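Local coordinates for protein aspartate aminotransferase (Plasmodium falciparum, PDB 3K7Y) that probably catalyses the reversible transfer of an amino group from L-aspartate to 2-oxoglutarate, giving oxaloacetate and L-glutamate, with pyridoxal 5'-phosphate as cofactor, at residues 214-219 against 353-358. Numbering follows the deposited sequence.
Sequences IAYQGF and GLFSFV. With PLP (pyridoxal-5'-phosphate), chain B.
At the cofactor site of this aminotransferase of class I, Y216 touches L354 and F355. The loop 214-219 follows strand 209-214 of the central mixed sheet. The segment 353-358 contains strand 355-357, which pairs antiparallel with strand 380-382 in a small separate sheet. No hydrogen bond joins the two segments, and the contact is buried. The L354 and Y216 side chains cross at about a right angle. The CD1 branch of L354 makes the touch, 3.3 Å from CE1 of Y216. The phenol oxygen lies beyond this, where Y216 OH comes 4.0 Å from CE2 of F355. Y216 CG stands anti to the carbonyl carbon and beside the backbone N (chi1 -42°), which sets the ring against L354 and its OH near F355 and the cofactor. Y216 OH and O3 of PLP form a hydrogen bond of 2.8 Å, and either may be the donor. ND2 of N185 adds a weak hydrogen bond to the same hydroxyl. A215 CB sits over one face of the Y216 ring, offset toward its rim, and also lies 3.7 Å from C3 of PLP. At the other end, F219 and G353 bring their backbones together, with their CA atoms 5.0 Å apart. The F219 side chain packs on L317 and I321 of the long helix 304-335. R380 makes a cation-pi contact with F355. A tyrosine bonded to the pyridoxal 3-oxygen is a hallmark of the aspartate aminotransferase active site.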
loop_
_atom_site.group_PDB
_atom_site.type_symbol
_atom_site.label_atom_id
_atom_site.label_comp_id
_atom_site.label_asym_id
_atom_site.label_seq_id
_atom_site.Cartn_x
_atom_site.Cartn_y
_atom_site.Cartn_z
ATOM N N ILE A 214 -1.429 9.572 -15.791
ATOM C CA ILE A 214 -2.266 10.718 -15.497
ATOM C C ILE A 214 -2.220 11.062 -14.006
ATOM O O ILE A 214 -2.987 10.522 -13.211
ATOM C CB ILE A 214 -3.707 10.514 -16.038
ATOM C CG1 ILE A 214 -3.766 10.897 -17.506
ATOM C CG2 ILE A 214 -4.704 11.389 -15.314
ATOM C CD1 ILE A 214 -3.574 9.762 -18.416
ATOM N N ALA A 215 -1.308 11.966 -13.648
ATOM C CA ALA A 215 -1.210 12.469 -12.285
ATOM C C ALA A 215 -1.907 13.803 -12.039
ATOM O O ALA A 215 -2.172 14.153 -10.881
ATOM C CB ALA A 215 0.209 12.566 -11.886
ATOM N N TYR A 216 -2.205 14.549 -13.104
ATOM C CA TYR A 216 -2.776 15.894 -12.948
ATOM C C TYR A 216 -3.914 16.230 -13.915
ATOM O O TYR A 216 -3.797 17.175 -14.708
ATOM C CB TYR A 216 -1.690 16.969 -13.101
ATOM C CG TYR A 216 -0.384 16.667 -12.428
ATOM C CD1 TYR A 216 -0.182 16.996 -11.096
ATOM C CD2 TYR A 216 0.662 16.072 -13.131
ATOM C CE1 TYR A 216 1.020 16.725 -10.474
ATOM C CE2 TYR A 216 1.867 15.790 -12.511
ATOM C CZ TYR A 216 2.038 16.123 -11.182
ATOM O OH TYR A 216 3.222 15.849 -10.544
ATOM N N GLN A 217 -5.015 15.484 -13.867
ATOM C CA GLN A 217 -6.175 15.886 -14.656
ATOM C C GLN A 217 -6.618 17.234 -14.117
ATOM O O GLN A 217 -6.913 17.358 -12.927
ATOM C CB GLN A 217 -7.320 14.878 -14.558
ATOM C CG GLN A 217 -7.524 14.008 -15.791
ATOM C CD GLN A 217 -8.972 13.537 -15.944
ATOM O OE1 GLN A 217 -9.612 13.143 -14.982
ATOM N NE2 GLN A 217 -9.483 13.576 -17.161
ATOM N N GLY A 218 -6.623 18.247 -14.975
ATOM C CA GLY A 218 -7.182 19.556 -14.612
ATOM C C GLY A 218 -6.186 20.665 -14.320
ATOM O O GLY A 218 -6.567 21.734 -13.819
ATOM N N PHE A 219 -4.919 20.416 -14.644
ATOM C CA PHE A 219 -3.863 21.403 -14.452
ATOM C C PHE A 219 -3.309 21.967 -15.761
ATOM O O PHE A 219 -2.742 23.059 -15.786
ATOM C CB PHE A 219 -2.753 20.818 -13.590
ATOM C CG PHE A 219 -3.139 20.661 -12.155
ATOM C CD1 PHE A 219 -3.104 21.748 -11.290
ATOM C CD2 PHE A 219 -3.543 19.425 -11.661
ATOM C CE1 PHE A 219 -3.460 21.608 -9.945
ATOM C CE2 PHE A 219 -3.898 19.270 -10.312
ATOM C CZ PHE A 219 -3.856 20.367 -9.456
ATOM N N GLY A 353 1.064 22.879 -16.139
ATOM C CA GLY A 353 1.108 21.879 -15.078
ATOM C C GLY A 353 1.498 22.548 -13.769
ATOM O O GLY A 353 1.406 23.776 -13.627
ATOM N N LEU A 354 1.964 21.739 -12.825
ATOM C CA LEU A 354 2.348 22.207 -11.505
ATOM C C LEU A 354 3.720 22.899 -11.529
ATOM O O LEU A 354 4.033 23.706 -10.637
ATOM C CB LEU A 354 2.388 20.999 -10.572
ATOM C CG LEU A 354 1.677 21.001 -9.218
ATOM C CD1 LEU A 354 1.165 19.617 -8.928
ATOM C CD2 LEU A 354 2.585 21.472 -8.081
ATOM N N PHE A 355 4.535 22.571 -12.539
ATOM C CA PHE A 355 5.899 23.106 -12.637
ATOM C C PHE A 355 6.173 23.964 -13.872
ATOM O O PHE A 355 5.375 24.031 -14.803
ATOM C CB PHE A 355 6.951 21.984 -12.639
ATOM C CG PHE A 355 6.690 20.880 -11.668
ATOM C CD1 PHE A 355 6.956 21.042 -10.323
ATOM C CD2 PHE A 355 6.202 19.660 -12.112
ATOM C CE1 PHE A 355 6.709 20.000 -9.436
ATOM C CE2 PHE A 355 5.957 18.626 -11.240
ATOM C CZ PHE A 355 6.207 18.790 -9.908
ATOM N N SER A 356 7.326 24.618 -13.859
ATOM C CA SER A 356 7.960 25.058 -15.091
ATOM C C SER A 356 9.306 24.343 -15.179
ATOM O O SER A 356 9.826 23.882 -14.162
ATOM C CB SER A 356 8.126 26.577 -15.129
ATOM O OG SER A 356 6.967 27.191 -15.664
ATOM N N PHE A 357 9.846 24.229 -16.389
ATOM C CA PHE A 357 11.085 23.508 -16.622
ATOM C C PHE A 357 12.049 24.424 -17.373
ATOM O O PHE A 357 11.822 24.746 -18.546
ATOM C CB PHE A 357 10.792 22.241 -17.425
ATOM C CG PHE A 357 11.980 21.320 -17.608
ATOM C CD1 PHE A 357 12.789 20.965 -16.532
ATOM C CD2 PHE A 357 12.246 20.760 -18.855
ATOM C CE1 PHE A 357 13.873 20.101 -16.713
ATOM C CE2 PHE A 357 13.320 19.897 -19.044
ATOM C CZ PHE A 357 14.135 19.566 -17.975
ATOM N N VAL A 358 13.110 24.857 -16.689
ATOM C CA VAL A 358 14.079 25.787 -17.261
ATOM C C VAL A 358 15.478 25.158 -17.243
ATOM O O VAL A 358 16.241 25.382 -16.297
ATOM C CB VAL A 358 14.078 27.136 -16.466
ATOM C CG1 VAL A 358 15.014 28.189 -17.095
ATOM C CG2 VAL A 358 12.672 27.690 -16.350
HETATM N N1 PLP B . 3.305 9.979 -12.192
HETATM C C2 PLP B . 3.731 11.281 -12.260
HETATM C C2A PLP B . 4.092 11.832 -13.587
HETATM C C3 PLP B . 3.804 12.048 -11.108
HETATM O O3 PLP B . 4.212 13.356 -11.178
HETATM C C4 PLP B . 3.456 11.487 -9.878
HETATM C C4A PLP B . 3.413 12.398 -8.689
HETATM O O4A PLP B . 2.342 12.940 -8.383
HETATM C C5 PLP B . 3.010 10.154 -9.797
HETATM C C6 PLP B . 2.951 9.407 -10.976
HETATM C C5A PLP B . 2.621 9.439 -8.499
HETATM O O4P PLP B . 1.699 10.106 -7.654
HETATM P P PLP B . 1.355 9.519 -6.183
HETATM O O1P PLP B . -0.030 9.909 -5.753
HETATM O O2P PLP B . 2.278 10.148 -5.174
HETATM O O3P PLP B . 1.473 8.013 -6.248
#